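Local coordinates for protein kojibiose phosphorylase (Gut metagenome, PDB 6W0P) that is a carbohydrate-active enzyme of glycosyl hydrolase family 65, with a beta-rich N-terminal domain, a helical central domain and a small C-terminal domain, at residues 31-36 against 113-118; 90-95 against 153-158; 122-127 against 141-146. All coordinates share one frame; numbering follows the deposited sequence.

In the fold
Following the chain from the N terminus, residues 31-36, where helix 26-32 ends and strand 35-36 begins, meet residues 113-118 of strand 109-118 in interaction 1. Before that loop closes, the chain passes through residues 90-95, whose partner at 153-158 comes later, so interactions 1 and 2 cross. Interaction 3 opens after interaction 1 has closed and joins the hairpin strands 123-132 and 135-145, nested inside the loop closed by interaction 2. Strands 109-118, 123-132, 135-145 and 152-161 are consecutive neighbours in one antiparallel sheet. Interaction 3 is therefore a pairing within that sheet, whereas interactions 1 and 2 pack other parts of the N-terminal domain against it.

Interaction 1 (31-36 against 113-118)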
ATOM      1  N   SER A  31       8.606  28.321 -12.628  1.00 30.33           N
ATOM      2  CA  SER A  31       9.586  27.383 -12.024  1.00 29.60           C
ATOM      3  C   SER A  31      11.015  27.839 -12.381  1.00 28.62           C
ATOM      4  O   SER A  31      11.838  28.052 -11.486  1.00 28.39           O
ATOM      5  CB  SER A  31       9.309  25.965 -12.464  1.00 29.55           C
ATOM      6  OG  SER A  31       8.041  25.517 -12.007  1.00 28.55           O
ATOM      7  N   ILE A  32      11.244  28.070 -13.662  1.00 27.85           N
ATOM      8  CA  ILE A  32      12.582  28.324 -14.260  1.00 27.75           C
ATOM      9  C   ILE A  32      13.146  29.615 -13.694  1.00 26.98           C
ATOM     10  O   ILE A  32      14.351  29.656 -13.368  1.00 26.39           O
ATOM     11  CB  ILE A  32      12.485  28.351 -15.797  1.00 27.82           C
ATOM     12  CG1 ILE A  32      12.228  26.943 -16.338  1.00 28.00           C
ATOM     13  CG2 ILE A  32      13.726  29.000 -16.401  1.00 27.89           C
ATOM     14  CD1 ILE A  32      12.025  26.878 -17.834  1.00 28.63           C
ATOM     15  N   PHE A  33      12.301  30.634 -13.599  1.00 27.19           N
ATOM     16  CA  PHE A  33      12.725  32.007 -13.239  1.00 27.58           C
ATOM     17  C   PHE A  33      12.686  32.194 -11.721  1.00 27.65           C
ATOM     18  O   PHE A  33      12.802  33.336 -11.283  1.00 27.59           O
ATOM     19  CB  PHE A  33      11.857  33.030 -13.965  1.00 27.93           C
ATOM     20  CG  PHE A  33      12.150  33.181 -15.434  1.00 27.63           C
ATOM     21  CD1 PHE A  33      11.692  32.253 -16.352  1.00 27.82           C
ATOM     22  CD2 PHE A  33      12.836  34.284 -15.902  1.00 27.81           C
ATOM     23  CE1 PHE A  33      11.932  32.414 -17.712  1.00 28.14           C
ATOM     24  CE2 PHE A  33      13.114  34.420 -17.256  1.00 28.28           C
ATOM     25  CZ  PHE A  33      12.626  33.506 -18.166  1.00 28.17           C
ATOM     26  N   SER A  34      12.521  31.119 -10.951  1.00 28.25           N
ATOM     27  CA  SER A  34      12.448  31.152  -9.468  1.00 28.77           C
ATOM     28  C   SER A  34      13.717  31.804  -8.907  1.00 28.94           C
ATOM     29  O   SER A  34      14.839  31.505  -9.407  1.00 28.07           O
ATOM     30  CB  SER A  34      12.272  29.770  -8.870  1.00 29.45           C
ATOM     31  OG  SER A  34      11.013  29.200  -9.216  1.00 30.27           O
ATOM     32  N   LEU A  35      13.547  32.634  -7.876  1.00 28.62           N
ATOM     33  CA  LEU A  35      14.672  33.149  -7.058  1.00 28.50           C
ATOM     34  C   LEU A  35      14.740  32.333  -5.766  1.00 27.79           C
ATOM     35  O   LEU A  35      13.700  31.781  -5.329  1.00 26.96           O
ATOM     36  CB  LEU A  35      14.448  34.635  -6.750  1.00 29.28           C
ATOM     37  CG  LEU A  35      14.379  35.569  -7.956  1.00 29.00           C
ATOM     38  CD1 LEU A  35      14.180  37.009  -7.499  1.00 29.57           C
ATOM     39  CD2 LEU A  35      15.626  35.447  -8.791  1.00 28.78           C
ATOM     40  N   GLY A  36      15.932  32.238  -5.193  1.00 27.10           N
ATOM     41  CA  GLY A  36      16.149  31.547  -3.917  1.00 27.54           C
ATOM     42  C   GLY A  36      17.425  32.021  -3.278  1.00 27.66           C
ATOM     43  O   GLY A  36      18.352  32.394  -4.021  1.00 27.86           O
ATOM     44  N   PHE A 113       6.008  42.362 -24.139  1.00 36.11           N
ATOM     45  CA  PHE A 113       6.276  41.600 -22.894  1.00 35.21           C
ATOM     46  C   PHE A 113       7.683  41.015 -23.006  1.00 35.88           C
ATOM     47  O   PHE A 113       8.031  40.435 -24.047  1.00 35.17           O
ATOM     48  CB  PHE A 113       5.245  40.481 -22.726  1.00 34.72           C
ATOM     49  CG  PHE A 113       5.402  39.592 -21.520  1.00 33.19           C
ATOM     50  CD1 PHE A 113       6.304  38.548 -21.522  1.00 32.79           C
ATOM     51  CD2 PHE A 113       4.572  39.737 -20.426  1.00 33.16           C
ATOM     52  CE1 PHE A 113       6.437  37.721 -20.422  1.00 32.54           C
ATOM     53  CE2 PHE A 113       4.709  38.913 -19.319  1.00 32.75           C
ATOM     54  CZ  PHE A 113       5.637  37.903 -19.323  1.00 32.69           C
ATOM     55  N   LYS A 114       8.472  41.155 -21.954  1.00 36.89           N
ATOM     56  CA  LYS A 114       9.816  40.541 -21.884  1.00 38.70           C
ATOM     57  C   LYS A 114      10.057  40.181 -20.420  1.00 36.57           C
ATOM     58  O   LYS A 114       9.791  41.041 -19.572  1.00 36.09           O
ATOM     59  CB  LYS A 114      10.839  41.507 -22.494  1.00 41.12           C
ATOM     60  CG  LYS A 114      12.280  41.039 -22.465  1.00 43.52           C
ATOM     61  CD  LYS A 114      13.174  41.902 -23.337  1.00 46.86           C
ATOM     62  CE  LYS A 114      14.572  41.347 -23.529  1.00 47.67           C
ATOM     63  NZ  LYS A 114      15.132  41.720 -24.856  1.00 49.92           N
ATOM     64  N   ARG A 115      10.456  38.934 -20.164  1.00 35.34           N
ATOM     65  CA  ARG A 115      10.825  38.382 -18.832  1.00 34.60           C
ATOM     66  C   ARG A 115      12.334  38.097 -18.831  1.00 33.77           C
ATOM     67  O   ARG A 115      12.802  37.434 -19.781  1.00 32.90           O
ATOM     68  CB  ARG A 115      10.046  37.088 -18.587  1.00 35.19           C
ATOM     69  CG  ARG A 115       9.848  36.759 -17.122  1.00 36.28           C
ATOM     70  CD  ARG A 115       9.526  35.303 -16.859  1.00 36.25           C
ATOM     71  NE  ARG A 115       8.284  34.864 -17.472  1.00 35.97           N
ATOM     72  CZ  ARG A 115       7.160  34.541 -16.836  1.00 35.64           C
ATOM     73  NH1 ARG A 115       7.053  34.605 -15.524  1.00 35.54           N
ATOM     74  NH2 ARG A 115       6.124  34.136 -17.539  1.00 36.34           N
ATOM     75  N   ILE A 116      13.067  38.570 -17.823  1.00 33.51           N
ATOM     76  CA  ILE A 116      14.553  38.425 -17.744  1.00 34.31           C
ATOM     77  C   ILE A 116      14.964  37.921 -16.363  1.00 33.86           C
ATOM     78  O   ILE A 116      14.577  38.528 -15.360  1.00 34.18           O
ATOM     79  CB  ILE A 116      15.266  39.747 -18.057  1.00 35.27           C
ATOM     80  CG1 ILE A 116      14.825  40.299 -19.411  1.00 36.93           C
ATOM     81  CG2 ILE A 116      16.774  39.559 -17.984  1.00 35.73           C
ATOM     82  CD1 ILE A 116      15.289  41.713 -19.687  1.00 37.87           C
ATOM     83  N   LEU A 117      15.760  36.854 -16.315  1.00 33.68           N
ATOM     84  CA  LEU A 117      16.506  36.476 -15.093  1.00 32.29           C
ATOM     85  C   LEU A 117      17.976  36.749 -15.413  1.00 32.34           C
ATOM     86  O   LEU A 117      18.485  36.189 -16.401  1.00 32.61           O
ATOM     87  CB  LEU A 117      16.211  35.017 -14.744  1.00 32.08           C
ATOM     88  CG  LEU A 117      17.079  34.413 -13.633  1.00 32.14           C
ATOM     89  CD1 LEU A 117      16.813  35.089 -12.307  1.00 31.90           C
ATOM     90  CD2 LEU A 117      16.849  32.922 -13.498  1.00 32.30           C
ATOM     91  N   ASP A 118      18.624  37.634 -14.668  1.00 31.75           N
ATOM     92  CA  ASP A 118      20.066  37.920 -14.884  1.00 31.43           C
ATOM     93  C   ASP A 118      20.887  36.991 -13.983  1.00 29.83           C
ATOM     94  O   ASP A 118      20.870  37.156 -12.768  1.00 29.13           O
ATOM     95  CB  ASP A 118      20.378  39.395 -14.645  1.00 32.16           C
ATOM     96  CG  ASP A 118      21.696  39.797 -15.264  1.00 33.00           C
ATOM     97  OD1 ASP A 118      22.638  38.983 -15.165  1.00 32.51           O
ATOM     98  OD2 ASP A 118      21.748  40.914 -15.870  1.00 34.17           O
TER
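The turn that follows helix 26-32 packs against strand 109-118 of the large antiparallel sheet in the N-terminal domain, and Phe33, the first residue to leave helical geometry, carries most of the contact. No hydrogen bond joins the two segments. Instead, the Phe33 ring lies between the side chains of Arg115 and Leu117, which point to the same side of the strand. Arg115 CD sits over the middle of one ring face, 3.5 Å from the Phe33 ring centroid and only 6° off its normal, a well-centred CH-pi contact. The arginine reaches this place with CG anti to its backbone N (chi1 -155°) and then bends at chi3, so that the guanidinium stays over the same face but farther from the ring. Its plane is turned 40° from that of the ring, and Arg115 CZ is 5.4 Å from the Phe33 centroid, so any cation-pi attraction is weak. Leu117 comes to the ring obliquely, with its CB 3.6 Å from Phe33 CD2, while the backbone C of Ile116 lies near the ring plane at the edge, 4.1 Å from Phe33 CE2. Farther along, Leu117 CD1 meets Leu35 CD2 at 3.7 Å as the two leucines pass in opposite directions. Tyr316 and Phe319 of helix 308-324 also touch Leu117, and Tyr316 OH is hydrogen-bonded to Ile32 O, placing the contact where the sheet meets that helix. The polar end of Arg115 is engaged elsewhere, in a salt bridge from NE to Glu18 and a hydrogen bond from NH1 to Tyr124 OH. These bonds probably hold the arginine's methylene chain against the ring, leaving Phe33 to be gripped by dispersion and CH-pi forces while Glu18 probably balances the buried charge.

Interaction 2 (90-95 against 153-158); sequences NFFKIR and AYQMIS
Phe91, Phe92 and Ile94 form a row of bumps that fits along Ala153, Gln155 and Ile157 on one face of strand 152-161. An Asx turn, Phe92 N to Asn90 OD1, shapes the run that presents the rings. The Phe91 ring comes obliquely up to the small methyl of Ala153, with Phe91 CE1 3.4 Å from Ala153 CB. That ring stands edge-on to its neighbour: Phe91 CE1 lies 3.5 Å above the middle of the Phe92 ring. Phe92 in turn reaches the strand backbone, its CE1 3.6 Å from Tyr154 O. Gln155 slides past it in the opposite direction, its chain fully extended and its amide turned 44° from the ring. At the far end Ile94 and Ile157 meet tip to tip, Ile94 CG2 against Ile157 CD1 at 3.7 Å, packing the sheet of strand 94-98 on the large sheet, consistent with a beta-sandwich. Gln155 NE2 donates to Phe92 O (2.9 Å, 164° at the hydrogen), in the carbonyl plane on a lone pair. Gln155 OE1 accepts from Arg249 NE. With both ends of its amide bonded, Gln155 is probably fixed in rotation and satisfies the carbonyl of buried Phe92, where Arg249 lies among the apolar side chains.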
ATOM      1  N   ASN A  90       2.910  35.661   0.619  1.00 34.43           N
ATOM      2  CA  ASN A  90       3.166  36.292  -0.704  1.00 34.21           C
ATOM      3  C   ASN A  90       3.485  37.779  -0.475  1.00 33.97           C
ATOM      4  O   ASN A  90       2.540  38.526  -0.161  1.00 34.41           O
ATOM      5  CB  ASN A  90       1.959  36.110  -1.633  1.00 34.13           C
ATOM      6  CG  ASN A  90       2.159  36.768  -2.983  1.00 33.43           C
ATOM      7  OD1 ASN A  90       3.131  37.494  -3.185  1.00 32.38           O
ATOM      8  ND2 ASN A  90       1.254  36.494  -3.915  1.00 33.70           N
ATOM      9  N   PHE A  91       4.760  38.182  -0.554  1.00 33.32           N
ATOM     10  CA  PHE A  91       5.224  39.557  -0.200  1.00 32.96           C
ATOM     11  C   PHE A  91       5.548  40.353  -1.465  1.00 32.73           C
ATOM     12  O   PHE A  91       6.075  41.456  -1.348  1.00 32.64           O
ATOM     13  CB  PHE A  91       6.412  39.509   0.759  1.00 32.92           C
ATOM     14  CG  PHE A  91       7.570  38.645   0.330  1.00 32.94           C
ATOM     15  CD1 PHE A  91       8.409  39.034  -0.707  1.00 32.44           C
ATOM     16  CD2 PHE A  91       7.845  37.455   0.992  1.00 33.18           C
ATOM     17  CE1 PHE A  91       9.465  38.231  -1.098  1.00 32.38           C
ATOM     18  CE2 PHE A  91       8.916  36.665   0.613  1.00 32.45           C
ATOM     19  CZ  PHE A  91       9.728  37.055  -0.425  1.00 32.49           C
ATOM     20  N   PHE A  92       5.251  39.802  -2.643  1.00 32.72           N
ATOM     21  CA  PHE A  92       5.449  40.485  -3.950  1.00 32.99           C
ATOM     22  C   PHE A  92       4.095  40.872  -4.546  1.00 33.28           C
ATOM     23  O   PHE A  92       4.069  41.593  -5.566  1.00 32.68           O
ATOM     24  CB  PHE A  92       6.235  39.588  -4.910  1.00 32.69           C
ATOM     25  CG  PHE A  92       7.726  39.492  -4.661  1.00 32.58           C
ATOM     26  CD1 PHE A  92       8.471  40.596  -4.267  1.00 32.92           C
ATOM     27  CD2 PHE A  92       8.401  38.307  -4.903  1.00 32.50           C
ATOM     28  CE1 PHE A  92       9.842  40.498  -4.085  1.00 32.89           C
ATOM     29  CE2 PHE A  92       9.772  38.215  -4.730  1.00 32.27           C
ATOM     30  CZ  PHE A  92      10.489  39.310  -4.318  1.00 32.75           C
ATOM     31  N   LYS A  93       3.006  40.434  -3.910  1.00 34.02           N
ATOM     32  CA  LYS A  93       1.626  40.637  -4.411  1.00 35.26           C
ATOM     33  C   LYS A  93       1.313  42.130  -4.547  1.00 35.97           C
ATOM     34  O   LYS A  93       1.528  42.900  -3.593  1.00 35.66           O
ATOM     35  CB  LYS A  93       0.586  39.994  -3.498  1.00 36.14           C
ATOM     36  CG  LYS A  93      -0.828  40.078  -4.057  1.00 36.96           C
ATOM     37  CD  LYS A  93      -1.793  39.195  -3.326  1.00 38.04           C
ATOM     38  CE  LYS A  93      -3.231  39.533  -3.671  1.00 39.61           C
ATOM     39  NZ  LYS A  93      -4.183  38.761  -2.846  1.00 40.35           N
ATOM     40  N   ILE A  94       0.824  42.520  -5.716  1.00 36.96           N
ATOM     41  CA  ILE A  94       0.286  43.891  -5.950  1.00 37.97           C
ATOM     42  C   ILE A  94      -1.106  43.780  -6.568  1.00 37.94           C
ATOM     43  O   ILE A  94      -1.496  42.675  -7.022  1.00 37.28           O
ATOM     44  CB  ILE A  94       1.226  44.731  -6.841  1.00 37.58           C
ATOM     45  CG1 ILE A  94       1.224  44.237  -8.290  1.00 37.67           C
ATOM     46  CG2 ILE A  94       2.629  44.755  -6.256  1.00 37.69           C
ATOM     47  CD1 ILE A  94       2.143  45.010  -9.212  1.00 37.50           C
ATOM     48  N   ARG A  95      -1.796  44.915  -6.623  1.00 38.80           N
ATOM     49  CA  ARG A  95      -2.951  45.105  -7.525  1.00 39.65           C
ATOM     50  C   ARG A  95      -2.773  46.441  -8.232  1.00 38.83           C
ATOM     51  O   ARG A  95      -2.456  47.458  -7.564  1.00 38.33           O
ATOM     52  CB  ARG A  95      -4.271  44.996  -6.758  1.00 41.28           C
ATOM     53  CG  ARG A  95      -4.502  43.600  -6.208  1.00 43.68           C
ATOM     54  CD  ARG A  95      -5.786  43.493  -5.419  1.00 45.69           C
ATOM     55  NE  ARG A  95      -6.941  43.411  -6.287  1.00 47.59           N
ATOM     56  CZ  ARG A  95      -8.122  43.997  -6.060  1.00 50.53           C
ATOM     57  NH1 ARG A  95      -8.309  44.774  -5.002  1.00 51.42           N
ATOM     58  NH2 ARG A  95      -9.108  43.836  -6.928  1.00 50.69           N
ATOM     59  N   ALA A 153      13.985  40.846   1.018  1.00 34.98           N
ATOM     60  CA  ALA A 153      13.544  40.797  -0.398  1.00 34.74           C
ATOM     61  C   ALA A 153      13.223  42.223  -0.844  1.00 34.51           C
ATOM     62  O   ALA A 153      12.749  43.021  -0.016  1.00 36.43           O
ATOM     63  CB  ALA A 153      12.328  39.910  -0.551  1.00 34.49           C
ATOM     64  N   TYR A 154      13.433  42.528  -2.110  1.00 33.54           N
ATOM     65  CA  TYR A 154      13.228  43.883  -2.661  1.00 33.35           C
ATOM     66  C   TYR A 154      12.396  43.788  -3.934  1.00 33.89           C
ATOM     67  O   TYR A 154      12.562  42.828  -4.742  1.00 34.42           O
ATOM     68  CB  TYR A 154      14.583  44.529  -2.932  1.00 32.56           C
ATOM     69  CG  TYR A 154      15.543  44.361  -1.782  1.00 32.74           C
ATOM     70  CD1 TYR A 154      15.256  44.894  -0.539  1.00 32.26           C
ATOM     71  CD2 TYR A 154      16.732  43.661  -1.933  1.00 32.24           C
ATOM     72  CE1 TYR A 154      16.125  44.734   0.524  1.00 33.06           C
ATOM     73  CE2 TYR A 154      17.613  43.499  -0.879  1.00 32.27           C
ATOM     74  CZ  TYR A 154      17.325  44.059   0.349  1.00 32.65           C
ATOM     75  OH  TYR A 154      18.184  43.873   1.393  1.00 32.41           O
ATOM     76  N   GLN A 155      11.562  44.798  -4.141  1.00 34.18           N
ATOM     77  CA  GLN A 155      10.699  44.897  -5.334  1.00 34.30           C
ATOM     78  C   GLN A 155      10.689  46.351  -5.764  1.00 35.15           C
ATOM     79  O   GLN A 155      10.591  47.215  -4.894  1.00 38.40           O
ATOM     80  CB  GLN A 155       9.282  44.422  -5.024  1.00 34.08           C
ATOM     81  CG  GLN A 155       8.368  44.386  -6.235  1.00 33.65           C
ATOM     82  CD  GLN A 155       6.983  43.965  -5.818  1.00 33.92           C
ATOM     83  OE1 GLN A 155       6.421  44.499  -4.862  1.00 33.69           O
ATOM     84  NE2 GLN A 155       6.440  42.977  -6.517  1.00 33.95           N
ATOM     85  N   MET A 156      10.799  46.584  -7.056  1.00 34.49           N
ATOM     86  CA  MET A 156      10.717  47.921  -7.654  1.00 34.63           C
ATOM     87  C   MET A 156       9.682  47.841  -8.772  1.00 35.01           C
ATOM     88  O   MET A 156       9.712  46.869  -9.545  1.00 34.64           O
ATOM     89  CB  MET A 156      12.067  48.385  -8.200  1.00 34.57           C
ATOM     90  CG  MET A 156      12.071  49.830  -8.638  1.00 34.74           C
ATOM     91  SD  MET A 156      13.719  50.439  -9.065  1.00 34.88           S
ATOM     92  CE  MET A 156      14.200  49.396 -10.450  1.00 34.89           C
ATOM     93  N   ILE A 157       8.768  48.809  -8.779  1.00 35.33           N
ATOM     94  CA  ILE A 157       7.665  48.946  -9.762  1.00 35.83           C
ATOM     95  C   ILE A 157       7.753  50.357 -10.347  1.00 35.99           C
ATOM     96  O   ILE A 157       7.686  51.332  -9.566  1.00 35.20           O
ATOM     97  CB  ILE A 157       6.301  48.682  -9.097  1.00 36.04           C
ATOM     98  CG1 ILE A 157       6.291  47.374  -8.306  1.00 36.25           C
ATOM     99  CG2 ILE A 157       5.201  48.711 -10.142  1.00 36.48           C
ATOM    100  CD1 ILE A 157       5.162  47.268  -7.310  1.00 36.93           C
ATOM    101  N   SER A 158       7.905  50.442 -11.666  1.00 35.97           N
ATOM    102  CA  SER A 158       7.862  51.702 -12.441  1.00 35.62           C
ATOM    103  C   SER A 158       6.686  51.696 -13.436  1.00 35.75           C
ATOM    104  O   SER A 158       6.361  50.639 -14.009  1.00 35.13           O
ATOM    105  CB  SER A 158       9.150  51.921 -13.135  1.00 35.05           C
ATOM    106  OG  SER A 158       9.164  51.211 -14.347  1.00 34.75           O
TER

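Interaction 3 (122-127 against 141-146); sequences GLYQRT and ISRLLD
Segments 122-127 and 141-146 run antiparallel in a beta hairpin, the strand axes 4.8 Å apart at closest and their directions 165° apart. Tyr124 with Arg143 and Arg126 with Ile141 are hydrogen-bonded pairs, with four backbone bonds in all; Arg143 N to Tyr124 O measures 2.7 Å. Gln125 and Ser142 form the non-hydrogen-bonded pair between them. One water donates to both Tyr124 O and Ile141 O, and another links Gly122 O to Leu145 N. On the face bearing Tyr124 and Arg143, the two side chains lie side by side: Arg143 CG is at the ring edge, in its plane, 3.7 Å from Tyr124 CD2, while Tyr124 CE2 sits 3.8 Å above the guanidinium plane, toward its rim. The planes are 60° apart. Arg126 runs alongside Ile141, with NH2 3.7 Å from Ile141 CD1. Asp47 forms salt bridges with both Arg126 and Arg143, and Glu48 with Arg126, so acidic groups probably offset the two nearby positive charges. On the reverse face, Gln125 CG meets Ser142 OG at 3.3 Å. Leu123, Ser142 and Leu144 touch Phe282 of helix 282-300, which packs on this face, while strands 109-118 and 152-161 flank the hairpin within the sheet.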
ATOM      1  N   GLY A 122      20.835  37.877 -10.019  1.00 29.36           N
ATOM      2  CA  GLY A 122      19.575  37.340  -9.507  1.00 29.04           C
ATOM      3  C   GLY A 122      18.491  38.388  -9.671  1.00 29.18           C
ATOM      4  O   GLY A 122      17.495  38.273  -8.994  1.00 28.13           O
ATOM      5  N   LEU A 123      18.708  39.370 -10.550  1.00 29.59           N
ATOM      6  CA  LEU A 123      17.685  40.376 -10.904  1.00 30.34           C
ATOM      7  C   LEU A 123      16.639  39.672 -11.767  1.00 31.13           C
ATOM      8  O   LEU A 123      17.003  39.056 -12.808  1.00 30.95           O
ATOM      9  CB  LEU A 123      18.292  41.569 -11.648  1.00 30.44           C
ATOM     10  CG  LEU A 123      17.236  42.564 -12.138  1.00 30.60           C
ATOM     11  CD1 LEU A 123      16.448  43.089 -10.955  1.00 30.74           C
ATOM     12  CD2 LEU A 123      17.842  43.724 -12.914  1.00 30.65           C
ATOM     13  N   TYR A 124      15.397  39.689 -11.300  1.00 32.19           N
ATOM     14  CA  TYR A 124      14.236  39.146 -12.032  1.00 33.27           C
ATOM     15  C   TYR A 124      13.390  40.356 -12.431  1.00 33.98           C
ATOM     16  O   TYR A 124      12.967  41.126 -11.547  1.00 33.05           O
ATOM     17  CB  TYR A 124      13.506  38.091 -11.198  1.00 34.18           C
ATOM     18  CG  TYR A 124      12.233  37.640 -11.857  1.00 35.58           C
ATOM     19  CD1 TYR A 124      12.265  37.072 -13.113  1.00 36.00           C
ATOM     20  CD2 TYR A 124      11.000  37.852 -11.275  1.00 37.29           C
ATOM     21  CE1 TYR A 124      11.109  36.689 -13.765  1.00 36.95           C
ATOM     22  CE2 TYR A 124       9.828  37.493 -11.924  1.00 38.14           C
ATOM     23  CZ  TYR A 124       9.882  36.905 -13.174  1.00 37.38           C
ATOM     24  OH  TYR A 124       8.746  36.556 -13.846  1.00 37.43           O
ATOM     25  N   GLN A 125      13.203  40.536 -13.736  1.00 35.58           N
ATOM     26  CA  GLN A 125      12.600  41.743 -14.336  1.00 36.73           C
ATOM     27  C   GLN A 125      11.538  41.291 -15.328  1.00 36.14           C
ATOM     28  O   GLN A 125      11.815  40.403 -16.156  1.00 35.26           O
ATOM     29  CB  GLN A 125      13.668  42.599 -15.017  1.00 38.70           C
ATOM     30  CG  GLN A 125      13.390  44.086 -14.966  1.00 40.68           C
ATOM     31  CD  GLN A 125      14.452  44.887 -15.678  1.00 43.87           C
ATOM     32  OE1 GLN A 125      14.625  44.768 -16.891  1.00 46.27           O
ATOM     33  NE2 GLN A 125      15.168  45.719 -14.927  1.00 45.36           N
ATOM     34  N   ARG A 126      10.366  41.899 -15.227  1.00 35.85           N
ATOM     35  CA  ARG A 126       9.244  41.677 -16.161  1.00 36.03           C
ATOM     36  C   ARG A 126       8.813  43.053 -16.652  1.00 36.17           C
ATOM     37  O   ARG A 126       8.563  43.923 -15.795  1.00 36.47           O
ATOM     38  CB  ARG A 126       8.148  40.866 -15.466  1.00 36.09           C
ATOM     39  CG  ARG A 126       7.274  40.056 -16.412  1.00 36.62           C
ATOM     40  CD  ARG A 126       6.382  39.087 -15.657  1.00 36.83           C
ATOM     41  NE  ARG A 126       5.863  39.690 -14.432  1.00 37.04           N
ATOM     42  CZ  ARG A 126       4.613  40.121 -14.243  1.00 37.35           C
ATOM     43  NH1 ARG A 126       3.700  40.005 -15.192  1.00 37.73           N
ATOM     44  NH2 ARG A 126       4.279  40.671 -13.084  1.00 37.91           N
ATOM     45  N   THR A 127       8.792  43.236 -17.974  1.00 35.58           N
ATOM     46  CA  THR A 127       8.377  44.487 -18.658  1.00 36.34           C
ATOM     47  C   THR A 127       7.195  44.160 -19.590  1.00 36.58           C
ATOM     48  O   THR A 127       7.183  43.079 -20.185  1.00 36.03           O
ATOM     49  CB  THR A 127       9.590  45.102 -19.370  1.00 36.96           C
ATOM     50  OG1 THR A 127      10.638  45.330 -18.415  1.00 36.42           O
ATOM     51  CG2 THR A 127       9.259  46.392 -20.083  1.00 37.40           C
ATOM     52  N   ILE A 141       8.463  45.598 -13.545  1.00 36.31           N
ATOM     53  CA  ILE A 141       8.449  45.017 -12.172  1.00 35.60           C
ATOM     54  C   ILE A 141       9.744  44.235 -11.977  1.00 35.24           C
ATOM     55  O   ILE A 141       9.977  43.252 -12.695  1.00 34.65           O
ATOM     56  CB  ILE A 141       7.189  44.175 -11.931  1.00 35.28           C
ATOM     57  CG1 ILE A 141       5.939  45.018 -12.170  1.00 35.53           C
ATOM     58  CG2 ILE A 141       7.206  43.548 -10.550  1.00 35.42           C
ATOM     59  CD1 ILE A 141       4.655  44.254 -12.072  1.00 36.01           C
ATOM     60  N   SER A 142      10.558  44.698 -11.034  1.00 34.78           N
ATOM     61  CA  SER A 142      11.913  44.175 -10.760  1.00 34.61           C
ATOM     62  C   SER A 142      11.910  43.564  -9.357  1.00 34.62           C
ATOM     63  O   SER A 142      11.247  44.145  -8.476  1.00 34.50           O
ATOM     64  CB  SER A 142      12.932  45.274 -10.937  1.00 34.11           C
ATOM     65  OG  SER A 142      12.810  45.854 -12.233  1.00 33.93           O
ATOM     66  N   ARG A 143      12.553  42.408  -9.169  1.00 34.44           N
ATOM     67  CA  ARG A 143      12.736  41.859  -7.805  1.00 35.17           C
ATOM     68  C   ARG A 143      14.049  41.084  -7.626  1.00 33.35           C
ATOM     69  O   ARG A 143      14.667  40.582  -8.608  1.00 32.25           O
ATOM     70  CB  ARG A 143      11.501  41.074  -7.353  1.00 37.48           C
ATOM     71  CG  ARG A 143      10.977  40.013  -8.303  1.00 38.18           C
ATOM     72  CD  ARG A 143       9.544  39.660  -7.946  1.00 39.48           C
ATOM     73  NE  ARG A 143       9.304  38.229  -8.089  1.00 41.77           N
ATOM     74  CZ  ARG A 143       8.112  37.640  -8.204  1.00 41.52           C
ATOM     75  NH1 ARG A 143       7.008  38.358  -8.211  1.00 41.71           N
ATOM     76  NH2 ARG A 143       8.040  36.323  -8.340  1.00 40.81           N
ATOM     77  N   LEU A 144      14.425  41.027  -6.353  1.00 32.50           N
ATOM     78  CA  LEU A 144      15.669  40.473  -5.781  1.00 32.44           C
ATOM     79  C   LEU A 144      15.318  39.756  -4.475  1.00 32.44           C
ATOM     80  O   LEU A 144      14.498  40.281  -3.704  1.00 32.95           O
ATOM     81  CB  LEU A 144      16.627  41.617  -5.437  1.00 32.40           C
ATOM     82  CG  LEU A 144      17.246  42.425  -6.566  1.00 32.56           C
ATOM     83  CD1 LEU A 144      17.934  43.651  -5.978  1.00 33.28           C
ATOM     84  CD2 LEU A 144      18.259  41.618  -7.358  1.00 32.56           C
ATOM     85  N   LEU A 145      15.970  38.634  -4.208  1.00 32.45           N
ATOM     86  CA  LEU A 145      16.167  38.119  -2.841  1.00 33.55           C
ATOM     87  C   LEU A 145      17.620  38.427  -2.464  1.00 33.66           C
ATOM     88  O   LEU A 145      18.512  38.156  -3.283  1.00 34.57           O
ATOM     89  CB  LEU A 145      15.829  36.624  -2.801  1.00 33.42           C
ATOM     90  CG  LEU A 145      14.436  36.241  -3.298  1.00 33.69           C
ATOM     91  CD1 LEU A 145      14.184  34.754  -3.114  1.00 34.05           C
ATOM     92  CD2 LEU A 145      13.344  37.026  -2.588  1.00 34.03           C
ATOM     93  N   ASP A 146      17.839  39.055  -1.312  1.00 34.22           N
ATOM     94  CA  ASP A 146      19.193  39.437  -0.821  1.00 34.99           C
ATOM     95  C   ASP A 146      19.971  38.152  -0.537  1.00 34.48           C
ATOM     96  O   ASP A 146      19.486  37.360   0.264  1.00 34.99           O
ATOM     97  CB  ASP A 146      19.101  40.312   0.430  1.00 35.05           C
ATOM     98  CG  ASP A 146      20.368  41.075   0.767  1.00 35.83           C
ATOM     99  OD1 ASP A 146      21.476  40.479   0.709  1.00 34.74           O
ATOM    100  OD2 ASP A 146      20.238  42.267   1.121  1.00 37.22           O
TER
HETATM  101  O   HOH W   1      17.790  37.862  -6.382  1.00 20.30           O
HETATM  102  O   HOH W   2       9.920  40.897 -11.649  1.00 41.17           O